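PDB 5U1T: separin, which cleaves the MCD1/SCC1 subunit of cohesin at the onset of anaphase as a caspase-like cysteine protease and is held inactive by securin during most of the cell cycle. Local coordinates for residues M664-L669 with S688-V693; M673-A678 with K709-M714; L731-I736 with Q782-A787. One frame throughout, in Å; residues are numbered along the deposited sequence.

All three contacts lie in the helical part of the chain, away from the probable catalytic cysteine, and none has a hydrogen bond across its segments. Contacts 1 and 2 interlock: 664-669 and 673-678 are a helix and the loop after it, 688-693 runs from the end of helix 680-689 into loop, and 709-714 lies in the last turns of helix 700-714. Both are partly buried, with two buried residues among the four that touch, though contact 2 also has exposed Ser-676. Contact 3 follows in series, its centre about 20 Å from theirs, the most buried yet smallest in area, closing on one serine. Contact 2 is methyl against methyl; contact 1 mixes lysine stem, leucines and serine.

Contact 1. Residues M664-L669 with S688-V693; sequences MMKNQL and SSLINV
A chi1 of 162° throws CG of Lys-666 to the far side of its CB from the backbone N, while Leu-690, at -70°, sets its own CG opposite the carbonyl carbon; between them these two rotations bring a lysine stem and a leucine methyl together. The setting is a pair of successive helices in the helical domain of separase, 659-672 and 680-689, and the touch comes where the second helix runs out into loop. CG of Lys-666 rests 4.2 Å from CD2 of Leu-690, the two side chains crossing at about a right angle. The touching atom is CG, and the lysine contributes its aliphatic part, not its charge. Beyond CG the chain stays extended and carries NZ past the leucine to the carbonyl oxygen of Leu-695, while Trp-696 adds a cation-pi partner. The backbones keep some distance, 6.9 Å from CA of Lys-666 to CA of Leu-690, and the interface is light. Leu-690 also meets Tyr-706 of helix 700-714, which ties this junction to the next helix.

One turn along the first helix, Leu-669 points toward the other segment and brings a methyl to a serine. That hydroxyl is already occupied, being hydrogen-bonded to the carbonyl oxygen of His-686, and the approach is a loose one: CD1 of Leu-669 stops 4.4 Å from OG of Ser-689.

Contact 2. Residues M673-A678 with K709-M714; sequences MNLSTA and KTLPAM
Leu-675 reaches Leu-711 and Met-714 from the loop that joins helices 659-672 and 680-689, so this is a connecting loop laid against the C-terminal end of the next helix, 700-714, in an all-helical part of the fold. Starting at CB, which points toward that helix, the side chain turns at chi1 -70° so that CG lies opposite the carbonyl carbon. Neither CB nor CG comes within 4.5 Å of residues 709-714. At CG the two methyls part company. CD2 of Leu-675 stays back, 5.1 Å from CD1 of Leu-711. CD1 of Leu-675 reaches the helix and meets CD1 of Leu-711 at 3.7 Å, the two leucines crossing at about a right angle. The same CD1 also touches the methyl of Met-714, whose chain runs extended to SD and then bends at chi3 (-45°). The leucine tip is thus shared by two side chains three residues apart on one helix, whose own ends, Leu-711 CD1 and Met-714 CE, stand 4.5 Å from each other. Ala-683 and His-686 of helix 680-689 also pack on Leu-675, which is buried.

The rest is peripheral. Ser-676, exposed, lays its CA 4.5 Å from the carbonyl O of Met-714. The helix is kinked where Pro-712, lacking an N-H, makes no bond to the preceding turn. Just beyond Met-714, Lys-715 adds the polar tie: its NZ is hydrogen-bonded to the backbone O atoms of both Leu-675 and Ala-678.

Contact 3. Residues L731-I736 with Q782-A787; sequences LYIKVI and QGSRLA
Ile-733 and Lys-734 of helix 729-752 close on a single residue, Ser-784, in the first turn of helix 782-805: a helix-to-helix packing in the helical domain, with helix 756-775 lying between the two in sequence. The van der Waals contacts come first. Ile-733 points toward the other helix; chi1 -66° sets CG1 opposite the carbonyl carbon, which leaves CG2 opposite the backbone N, where this methyl of Ile-733 meets Ser-784 OG at 3.7 Å and its CB at 4.0 Å. Lys-734 comes in at the flank, its CG 4.0 Å from Ser-784 OG. With a side chain as small as serine at the meeting point, the helices approach to 6.9 Å between the CA atoms of Lys-734 and Ser-784.

The charged interactions all lead elsewhere. Beyond CG, Lys-734 runs extended to a salt bridge between NZ and Glu-681 OE2, which links this site to helix 680-689.

The hydrogen bonds sit on the other flank of helix 782-805, where Arg-785 points its CB away from 731-736. Its NH2 bonds to the backbone of the second protein in the assembly, probably securin; Gln-782 packs on an aromatic side chain there. Gln-782 also steadies the guanidinium: its OE1 takes Arg-785 NH1 at 2.7 Å, in the carbonyl plane on a lone pair but 16° out of the guanidinium plane, with NE adding a weak second bond.

Contact 1. Residues M664-L669 with S688-V693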
ATOM      1  N   MET A 664      -5.371  15.144  17.672  1.00 79.57           N
ATOM      2  CA  MET A 664      -4.441  16.201  18.073  1.00 77.33           C
ATOM      3  C   MET A 664      -3.399  16.330  16.990  1.00 78.74           C
ATOM      4  O   MET A 664      -3.049  17.427  16.550  1.00 88.01           O
ATOM      5  CB  MET A 664      -3.781  15.893  19.423  1.00 78.18           C
ATOM      6  CG  MET A 664      -4.752  15.920  20.616  1.00 85.68           C
ATOM      7  SD  MET A 664      -4.091  15.257  22.178  1.00112.15           S
ATOM      8  CE  MET A 664      -2.547  16.182  22.354  1.00 91.39           C
ATOM      9  N   MET A 665      -2.921  15.174  16.557  1.00 78.54           N
ATOM     10  CA  MET A 665      -1.986  15.064  15.449  1.00 81.78           C
ATOM     11  C   MET A 665      -2.544  15.715  14.185  1.00 82.33           C
ATOM     12  O   MET A 665      -1.875  16.547  13.581  1.00 85.81           O
ATOM     13  CB  MET A 665      -1.668  13.589  15.194  1.00 80.56           C
ATOM     14  CG  MET A 665      -0.269  13.274  14.710  1.00 78.76           C
ATOM     15  SD  MET A 665       0.996  13.669  15.923  1.00 98.06           S
ATOM     16  CE  MET A 665       0.207  13.211  17.464  1.00 81.17           C
ATOM     17  N   LYS A 666      -3.769  15.343  13.802  1.00 81.91           N
ATOM     18  CA  LYS A 666      -4.396  15.863  12.583  1.00 85.89           C
ATOM     19  C   LYS A 666      -4.363  17.374  12.511  1.00 93.21           C
ATOM     20  O   LYS A 666      -3.790  17.938  11.584  1.00 94.89           O
ATOM     21  CB  LYS A 666      -5.861  15.414  12.456  1.00 83.31           C
ATOM     22  CG  LYS A 666      -6.697  16.270  11.453  1.00 86.18           C
ATOM     23  CD  LYS A 666      -8.151  15.786  11.333  1.00 87.84           C
ATOM     24  CE  LYS A 666      -8.919  16.457  10.183  1.00 84.44           C
ATOM     25  NZ  LYS A 666     -10.215  15.735   9.885  1.00 71.61           N
ATOM     26  N   ASN A 667      -4.988  18.030  13.485  1.00 96.52           N
ATOM     27  CA  ASN A 667      -5.252  19.455  13.359  1.00 98.25           C
ATOM     28  C   ASN A 667      -4.022  20.298  13.605  1.00 98.20           C
ATOM     29  O   ASN A 667      -3.963  21.431  13.134  1.00102.88           O
ATOM     30  CB  ASN A 667      -6.387  19.875  14.291  1.00100.80           C
ATOM     31  CG  ASN A 667      -7.736  19.328  13.836  1.00100.73           C
ATOM     32  OD1 ASN A 667      -8.170  18.254  14.270  1.00 96.28           O
ATOM     33  ND2 ASN A 667      -8.395  20.057  12.931  1.00101.10           N
ATOM     34  N   GLN A 668      -3.038  19.757  14.319  1.00 91.97           N
ATOM     35  CA  GLN A 668      -1.766  20.458  14.439  1.00 90.43           C
ATOM     36  C   GLN A 668      -1.104  20.486  13.064  1.00 93.64           C
ATOM     37  O   GLN A 668      -0.862  21.553  12.503  1.00 93.89           O
ATOM     38  CB  GLN A 668      -0.854  19.802  15.479  1.00 84.25           C
ATOM     39  CG  GLN A 668      -1.293  20.028  16.921  1.00 97.02           C
ATOM     40  CD  GLN A 668      -1.291  21.506  17.336  1.00108.86           C
ATOM     41  OE1 GLN A 668      -0.295  22.220  17.157  1.00109.08           O
ATOM     42  NE2 GLN A 668      -2.417  21.968  17.898  1.00109.47           N
ATOM     43  N   LEU A 669      -0.852  19.299  12.520  1.00 90.68           N
ATOM     44  CA  LEU A 669      -0.254  19.139  11.196  1.00 90.90           C
ATOM     45  C   LEU A 669      -0.887  20.046  10.131  1.00 95.97           C
ATOM     46  O   LEU A 669      -0.168  20.734   9.392  1.00100.40           O
ATOM     47  CB  LEU A 669      -0.352  17.673  10.746  1.00 89.40           C
ATOM     48  CG  LEU A 669       0.539  16.643  11.450  1.00 83.64           C
ATOM     49  CD1 LEU A 669       0.447  15.271  10.766  1.00 82.37           C
ATOM     50  CD2 LEU A 669       1.984  17.117  11.524  1.00 77.36           C
ATOM     51  N   SER A 688      -1.038  11.737   2.665  1.00 68.71           N
ATOM     52  CA  SER A 688      -1.247  10.319   2.857  1.00 66.38           C
ATOM     53  C   SER A 688      -1.727  10.014   4.280  1.00 65.70           C
ATOM     54  O   SER A 688      -2.553   9.131   4.484  1.00 69.09           O
ATOM     55  CB  SER A 688       0.037   9.552   2.548  1.00 60.29           C
ATOM     56  OG  SER A 688      -0.240   8.202   2.227  1.00 63.81           O
ATOM     57  N   SER A 689      -1.224  10.758   5.255  1.00 57.92           N
ATOM     58  CA  SER A 689      -1.532  10.474   6.647  1.00 66.60           C
ATOM     59  C   SER A 689      -2.951  10.886   7.021  1.00 70.14           C
ATOM     60  O   SER A 689      -3.526  10.363   7.977  1.00 69.01           O
ATOM     61  CB  SER A 689      -0.541  11.181   7.570  1.00 62.37           C
ATOM     62  OG  SER A 689      -0.669  12.583   7.451  1.00 65.64           O
ATOM     63  N   LEU A 690      -3.501  11.832   6.274  1.00 66.18           N
ATOM     64  CA  LEU A 690      -4.806  12.379   6.595  1.00 65.48           C
ATOM     65  C   LEU A 690      -5.953  11.587   5.995  1.00 60.80           C
ATOM     66  O   LEU A 690      -7.083  12.024   6.031  1.00 66.62           O
ATOM     67  CB  LEU A 690      -4.892  13.820   6.122  1.00 62.08           C
ATOM     68  CG  LEU A 690      -4.020  14.786   6.914  1.00 63.35           C
ATOM     69  CD1 LEU A 690      -4.186  16.215   6.425  1.00 63.77           C
ATOM     70  CD2 LEU A 690      -4.340  14.674   8.406  1.00 68.83           C
ATOM     71  N   ILE A 691      -5.675  10.416   5.456  1.00 59.08           N
ATOM     72  CA  ILE A 691      -6.687   9.741   4.671  1.00 62.69           C
ATOM     73  C   ILE A 691      -7.645   8.890   5.525  1.00 67.64           C
ATOM     74  O   ILE A 691      -8.844   8.904   5.279  1.00 70.77           O
ATOM     75  CB  ILE A 691      -6.018   8.898   3.570  1.00 62.33           C
ATOM     76  CG1 ILE A 691      -5.466   9.831   2.487  1.00 62.22           C
ATOM     77  CG2 ILE A 691      -6.992   7.905   2.955  1.00 59.07           C
ATOM     78  CD1 ILE A 691      -4.716   9.125   1.382  1.00 55.54           C
ATOM     79  N   ASN A 692      -7.123   8.196   6.534  1.00 67.22           N
ATOM     80  CA  ASN A 692      -7.885   7.338   7.464  1.00 66.23           C
ATOM     81  C   ASN A 692      -9.326   7.762   7.861  1.00 69.11           C
ATOM     82  O   ASN A 692      -9.546   8.912   8.227  1.00 66.06           O
ATOM     83  CB  ASN A 692      -7.057   7.194   8.734  1.00 63.63           C
ATOM     84  CG  ASN A 692      -7.410   5.967   9.527  1.00 63.25           C
ATOM     85  OD1 ASN A 692      -8.528   5.827  10.007  1.00 69.05           O
ATOM     86  ND2 ASN A 692      -6.444   5.076   9.694  1.00 64.64           N
ATOM     87  N   VAL A 693     -10.291   6.827   7.806  1.00 66.39           N
ATOM     88  CA  VAL A 693     -11.702   7.144   8.096  1.00 64.45           C
ATOM     89  C   VAL A 693     -11.892   7.647   9.518  1.00 69.78           C
ATOM     90  O   VAL A 693     -12.636   8.604   9.757  1.00 69.54           O
ATOM     91  CB  VAL A 693     -12.663   5.927   7.894  1.00 64.45           C
ATOM     92  CG1 VAL A 693     -12.929   5.672   6.425  1.00 64.44           C
ATOM     93  CG2 VAL A 693     -12.158   4.661   8.597  1.00 68.28           C
TER

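Contact 2. Residues M673-A678 with K709-M714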
ATOM      1  N   MET A 673       1.725  23.534   8.604  1.00 96.10           N
ATOM      2  CA  MET A 673       2.469  23.354   7.352  1.00 93.28           C
ATOM      3  C   MET A 673       1.677  23.767   6.125  1.00 89.35           C
ATOM      4  O   MET A 673       0.552  23.305   5.931  1.00 89.14           O
ATOM      5  CB  MET A 673       2.905  21.898   7.199  1.00 98.55           C
ATOM      6  CG  MET A 673       3.436  21.528   5.799  1.00 99.46           C
ATOM      7  SD  MET A 673       2.212  20.623   4.807  1.00 91.05           S
ATOM      8  CE  MET A 673       3.297  19.563   3.844  1.00 82.57           C
ATOM      9  N   ASN A 674       2.277  24.618   5.291  1.00 82.50           N
ATOM     10  CA  ASN A 674       1.606  25.082   4.085  1.00 83.64           C
ATOM     11  C   ASN A 674       1.979  24.180   2.913  1.00 80.36           C
ATOM     12  O   ASN A 674       3.084  23.654   2.854  1.00 80.70           O
ATOM     13  CB  ASN A 674       1.917  26.567   3.808  1.00 90.55           C
ATOM     14  CG  ASN A 674       3.174  26.781   2.981  1.00 90.25           C
ATOM     15  OD1 ASN A 674       4.154  26.050   3.106  1.00 91.43           O
ATOM     16  ND2 ASN A 674       3.154  27.814   2.137  1.00 88.09           N
ATOM     17  N   LEU A 675       1.017  23.963   2.018  1.00 84.99           N
ATOM     18  CA  LEU A 675       1.170  23.025   0.912  1.00 80.59           C
ATOM     19  C   LEU A 675       1.700  23.716  -0.328  1.00 81.35           C
ATOM     20  O   LEU A 675       2.440  23.120  -1.109  1.00 84.39           O
ATOM     21  CB  LEU A 675      -0.158  22.353   0.584  1.00 79.31           C
ATOM     22  CG  LEU A 675      -0.744  21.353   1.574  1.00 83.06           C
ATOM     23  CD1 LEU A 675      -2.151  21.005   1.142  1.00 84.58           C
ATOM     24  CD2 LEU A 675       0.103  20.099   1.666  1.00 81.61           C
ATOM     25  N   SER A 676       1.324  24.976  -0.505  1.00 82.86           N
ATOM     26  CA  SER A 676       1.713  25.695  -1.703  1.00 82.36           C
ATOM     27  C   SER A 676       3.219  25.736  -1.866  1.00 87.46           C
ATOM     28  O   SER A 676       3.713  25.853  -2.985  1.00 86.02           O
ATOM     29  CB  SER A 676       1.161  27.117  -1.685  1.00 82.61           C
ATOM     30  OG  SER A 676      -0.256  27.106  -1.660  1.00 88.37           O
ATOM     31  N   THR A 677       3.958  25.648  -0.762  1.00 85.53           N
ATOM     32  CA  THR A 677       5.417  25.700  -0.859  1.00 87.91           C
ATOM     33  C   THR A 677       6.073  24.376  -0.511  1.00 88.07           C
ATOM     34  O   THR A 677       7.268  24.204  -0.756  1.00 90.05           O
ATOM     35  CB  THR A 677       6.042  26.794   0.053  1.00 90.34           C
ATOM     36  OG1 THR A 677       5.893  26.424   1.433  1.00 89.86           O
ATOM     37  CG2 THR A 677       5.401  28.166  -0.204  1.00 91.08           C
ATOM     38  N   ALA A 678       5.311  23.452   0.068  1.00 83.44           N
ATOM     39  CA  ALA A 678       5.869  22.144   0.400  1.00 77.16           C
ATOM     40  C   ALA A 678       6.283  21.414  -0.877  1.00 85.79           C
ATOM     41  O   ALA A 678       5.541  21.415  -1.859  1.00 86.51           O
ATOM     42  CB  ALA A 678       4.874  21.320   1.185  1.00 79.98           C
ATOM     43  N   LYS A 709     -12.018  18.478  -3.514  1.00 66.22           N
ATOM     44  CA  LYS A 709     -11.989  19.881  -3.920  1.00 68.78           C
ATOM     45  C   LYS A 709     -10.791  20.642  -3.328  1.00 71.09           C
ATOM     46  O   LYS A 709      -9.894  21.087  -4.069  1.00 69.72           O
ATOM     47  CB  LYS A 709     -13.301  20.571  -3.540  1.00 75.51           C
ATOM     48  CG  LYS A 709     -14.531  20.073  -4.325  1.00 71.38           C
ATOM     49  CD  LYS A 709     -15.577  21.176  -4.459  1.00 79.50           C
ATOM     50  CE  LYS A 709     -16.487  21.000  -5.688  1.00 85.05           C
ATOM     51  NZ  LYS A 709     -17.557  19.979  -5.487  1.00 90.28           N
ATOM     52  N   THR A 710     -10.768  20.781  -2.004  1.00 67.67           N
ATOM     53  CA  THR A 710      -9.720  21.540  -1.304  1.00 72.02           C
ATOM     54  C   THR A 710      -8.281  21.133  -1.680  1.00 76.94           C
ATOM     55  O   THR A 710      -7.498  21.946  -2.204  1.00 71.64           O
ATOM     56  CB  THR A 710      -9.883  21.394   0.220  1.00 70.50           C
ATOM     57  OG1 THR A 710     -11.256  21.622   0.568  1.00 76.08           O
ATOM     58  CG2 THR A 710      -8.992  22.382   0.958  1.00 65.16           C
ATOM     59  N   LEU A 711      -7.941  19.877  -1.410  1.00 72.76           N
ATOM     60  CA  LEU A 711      -6.603  19.366  -1.685  1.00 67.96           C
ATOM     61  C   LEU A 711      -6.167  19.460  -3.171  1.00 69.75           C
ATOM     62  O   LEU A 711      -5.035  19.852  -3.452  1.00 72.18           O
ATOM     63  CB  LEU A 711      -6.500  17.922  -1.192  1.00 72.31           C
ATOM     64  CG  LEU A 711      -5.093  17.363  -1.043  1.00 72.55           C
ATOM     65  CD1 LEU A 711      -4.173  18.455  -0.522  1.00 73.17           C
ATOM     66  CD2 LEU A 711      -5.101  16.172  -0.105  1.00 67.37           C
ATOM     67  N   PRO A 712      -7.048  19.107  -4.130  1.00 70.57           N
ATOM     68  CA  PRO A 712      -6.648  19.325  -5.527  1.00 69.98           C
ATOM     69  C   PRO A 712      -6.474  20.792  -5.912  1.00 73.29           C
ATOM     70  O   PRO A 712      -5.762  21.068  -6.881  1.00 74.72           O
ATOM     71  CB  PRO A 712      -7.808  18.715  -6.320  1.00 65.47           C
ATOM     72  CG  PRO A 712      -8.442  17.758  -5.406  1.00 65.67           C
ATOM     73  CD  PRO A 712      -8.320  18.366  -4.047  1.00 70.35           C
ATOM     74  N   ALA A 713      -7.103  21.711  -5.181  1.00 76.62           N
ATOM     75  CA  ALA A 713      -7.026  23.134  -5.504  1.00 78.44           C
ATOM     76  C   ALA A 713      -5.695  23.750  -5.064  1.00 81.44           C
ATOM     77  O   ALA A 713      -5.341  24.877  -5.455  1.00 87.02           O
ATOM     78  CB  ALA A 713      -8.189  23.881  -4.869  1.00 71.91           C
ATOM     79  N   MET A 714      -4.951  22.998  -4.262  1.00 78.09           N
ATOM     80  CA  MET A 714      -3.768  23.533  -3.615  1.00 71.66           C
ATOM     81  C   MET A 714      -2.519  22.773  -3.950  1.00 77.66           C
ATOM     82  O   MET A 714      -1.417  23.293  -3.804  1.00 84.34           O
ATOM     83  CB  MET A 714      -3.968  23.540  -2.109  1.00 73.44           C
ATOM     84  CG  MET A 714      -5.090  24.470  -1.684  1.00 72.22           C
ATOM     85  SD  MET A 714      -5.258  24.478   0.097  1.00 79.69           S
ATOM     86  CE  MET A 714      -5.167  22.718   0.459  1.00 79.30           C
TER

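Contact 3. Residues L731-I736 with Q782-A787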
ATOM      1  N   LEU A 731       8.533   9.396  -7.531  1.00 68.42           N
ATOM      2  CA  LEU A 731       7.488  10.257  -6.998  1.00 67.45           C
ATOM      3  C   LEU A 731       6.173  10.036  -7.716  1.00 66.68           C
ATOM      4  O   LEU A 731       5.094  10.186  -7.134  1.00 68.21           O
ATOM      5  CB  LEU A 731       7.863  11.734  -7.130  1.00 72.31           C
ATOM      6  CG  LEU A 731       8.996  12.315  -6.296  1.00 73.61           C
ATOM      7  CD1 LEU A 731       8.987  13.825  -6.465  1.00 73.25           C
ATOM      8  CD2 LEU A 731       8.837  11.910  -4.843  1.00 69.74           C
ATOM      9  N   TYR A 732       6.259   9.721  -9.000  1.00 62.47           N
ATOM     10  CA  TYR A 732       5.051   9.496  -9.773  1.00 67.35           C
ATOM     11  C   TYR A 732       4.357   8.247  -9.248  1.00 68.23           C
ATOM     12  O   TYR A 732       3.144   8.243  -9.105  1.00 67.93           O
ATOM     13  CB  TYR A 732       5.361   9.374 -11.264  1.00 65.89           C
ATOM     14  CG  TYR A 732       4.166   8.997 -12.107  1.00 66.92           C
ATOM     15  CD1 TYR A 732       2.919   9.579 -11.890  1.00 63.71           C
ATOM     16  CD2 TYR A 732       4.285   8.061 -13.130  1.00 65.79           C
ATOM     17  CE1 TYR A 732       1.818   9.229 -12.666  1.00 67.79           C
ATOM     18  CE2 TYR A 732       3.198   7.710 -13.911  1.00 67.11           C
ATOM     19  CZ  TYR A 732       1.967   8.293 -13.676  1.00 69.59           C
ATOM     20  OH  TYR A 732       0.890   7.930 -14.451  1.00 68.90           O
ATOM     21  N   ILE A 733       5.135   7.207  -8.940  1.00 67.81           N
ATOM     22  CA  ILE A 733       4.610   6.003  -8.317  1.00 60.29           C
ATOM     23  C   ILE A 733       3.919   6.358  -6.995  1.00 66.61           C
ATOM     24  O   ILE A 733       2.833   5.842  -6.679  1.00 67.35           O
ATOM     25  CB  ILE A 733       5.723   4.969  -8.065  1.00 62.47           C
ATOM     26  CG1 ILE A 733       6.298   4.453  -9.381  1.00 62.20           C
ATOM     27  CG2 ILE A 733       5.205   3.801  -7.244  1.00 59.67           C
ATOM     28  CD1 ILE A 733       5.361   3.598 -10.162  1.00 62.25           C
ATOM     29  N   LYS A 734       4.537   7.266  -6.241  1.00 63.71           N
ATOM     30  CA  LYS A 734       4.014   7.669  -4.942  1.00 58.60           C
ATOM     31  C   LYS A 734       2.707   8.455  -5.069  1.00 60.66           C
ATOM     32  O   LYS A 734       1.831   8.335  -4.215  1.00 63.78           O
ATOM     33  CB  LYS A 734       5.063   8.482  -4.177  1.00 62.22           C
ATOM     34  CG  LYS A 734       6.090   7.619  -3.440  1.00 66.25           C
ATOM     35  CD  LYS A 734       7.263   8.446  -2.924  1.00 74.21           C
ATOM     36  CE  LYS A 734       8.228   7.598  -2.093  1.00 78.50           C
ATOM     37  NZ  LYS A 734       9.161   8.430  -1.246  1.00 81.09           N
ATOM     38  N   VAL A 735       2.577   9.246  -6.134  1.00 65.01           N
ATOM     39  CA  VAL A 735       1.329   9.953  -6.440  1.00 62.99           C
ATOM     40  C   VAL A 735       0.180   8.963  -6.706  1.00 59.77           C
ATOM     41  O   VAL A 735      -0.913   9.094  -6.153  1.00 55.06           O
ATOM     42  CB  VAL A 735       1.510  10.913  -7.663  1.00 63.18           C
ATOM     43  CG1 VAL A 735       0.185  11.268  -8.298  1.00 63.40           C
ATOM     44  CG2 VAL A 735       2.251  12.179  -7.252  1.00 64.55           C
ATOM     45  N   ILE A 736       0.436   7.970  -7.548  1.00 61.05           N
ATOM     46  CA  ILE A 736      -0.574   6.983  -7.872  1.00 60.29           C
ATOM     47  C   ILE A 736      -0.984   6.252  -6.608  1.00 60.97           C
ATOM     48  O   ILE A 736      -2.163   6.034  -6.374  1.00 60.35           O
ATOM     49  CB  ILE A 736      -0.081   5.975  -8.925  1.00 61.44           C
ATOM     50  CG1 ILE A 736       0.312   6.694 -10.215  1.00 63.29           C
ATOM     51  CG2 ILE A 736      -1.160   4.973  -9.243  1.00 56.88           C
ATOM     52  CD1 ILE A 736       0.796   5.750 -11.312  1.00 69.71           C
ATOM     53  N   GLN A 782      11.297  -0.743  -2.478  1.00 55.56           N
ATOM     54  CA  GLN A 782      10.795  -1.438  -1.307  1.00 50.67           C
ATOM     55  C   GLN A 782       9.652  -0.708  -0.620  1.00 53.95           C
ATOM     56  O   GLN A 782       8.611  -1.309  -0.388  1.00 54.65           O
ATOM     57  CB  GLN A 782      11.912  -1.667  -0.295  1.00 52.61           C
ATOM     58  CG  GLN A 782      11.426  -2.174   1.065  1.00 51.45           C
ATOM     59  CD  GLN A 782      11.028  -3.648   1.061  1.00 51.95           C
ATOM     60  OE1 GLN A 782      10.606  -4.199   0.043  1.00 50.11           O
ATOM     61  NE2 GLN A 782      11.168  -4.291   2.207  1.00 51.61           N
ATOM     62  N   GLY A 783       9.836   0.576  -0.312  1.00 55.85           N
ATOM     63  CA  GLY A 783       8.806   1.366   0.354  1.00 49.54           C
ATOM     64  C   GLY A 783       7.483   1.426  -0.408  1.00 55.00           C
ATOM     65  O   GLY A 783       6.393   1.296   0.165  1.00 59.52           O
ATOM     66  N   SER A 784       7.570   1.607  -1.715  1.00 51.63           N
ATOM     67  CA  SER A 784       6.386   1.621  -2.543  1.00 56.73           C
ATOM     68  C   SER A 784       5.799   0.221  -2.746  1.00 54.72           C
ATOM     69  O   SER A 784       4.602   0.079  -2.924  1.00 55.75           O
ATOM     70  CB  SER A 784       6.706   2.267  -3.885  1.00 53.56           C
ATOM     71  OG  SER A 784       6.560   3.664  -3.769  1.00 59.66           O
ATOM     72  N   ARG A 785       6.629  -0.814  -2.723  1.00 54.97           N
ATOM     73  CA  ARG A 785       6.118  -2.161  -2.918  1.00 52.28           C
ATOM     74  C   ARG A 785       5.259  -2.551  -1.715  1.00 54.75           C
ATOM     75  O   ARG A 785       4.213  -3.180  -1.863  1.00 51.76           O
ATOM     76  CB  ARG A 785       7.256  -3.161  -3.129  1.00 48.93           C
ATOM     77  CG  ARG A 785       6.776  -4.553  -3.418  1.00 50.86           C
ATOM     78  CD  ARG A 785       7.916  -5.498  -3.588  1.00 50.62           C
ATOM     79  NE  ARG A 785       8.732  -5.612  -2.394  1.00 49.02           N
ATOM     80  CZ  ARG A 785       8.627  -6.596  -1.510  1.00 55.19           C
ATOM     81  NH1 ARG A 785       9.417  -6.623  -0.449  1.00 58.27           N
ATOM     82  NH2 ARG A 785       7.733  -7.559  -1.678  1.00 58.18           N
ATOM     83  N   LEU A 786       5.703  -2.156  -0.526  1.00 51.56           N
ATOM     84  CA  LEU A 786       4.984  -2.458   0.689  1.00 49.38           C
ATOM     85  C   LEU A 786       3.710  -1.640   0.726  1.00 53.38           C
ATOM     86  O   LEU A 786       2.678  -2.129   1.162  1.00 55.70           O
ATOM     87  CB  LEU A 786       5.847  -2.174   1.927  1.00 53.59           C
ATOM     88  CG  LEU A 786       7.161  -2.941   2.063  1.00 52.06           C
ATOM     89  CD1 LEU A 786       7.947  -2.453   3.270  1.00 47.54           C
ATOM     90  CD2 LEU A 786       6.948  -4.450   2.112  1.00 45.13           C
ATOM     91  N   ALA A 787       3.786  -0.394   0.268  1.00 55.91           N
ATOM     92  CA  ALA A 787       2.617   0.482   0.234  1.00 53.92           C
ATOM     93  C   ALA A 787       1.512  -0.173  -0.581  1.00 57.72           C
ATOM     94  O   ALA A 787       0.366  -0.248  -0.151  1.00 61.27           O
ATOM     95  CB  ALA A 787       2.968   1.828  -0.359  1.00 51.47           C
TER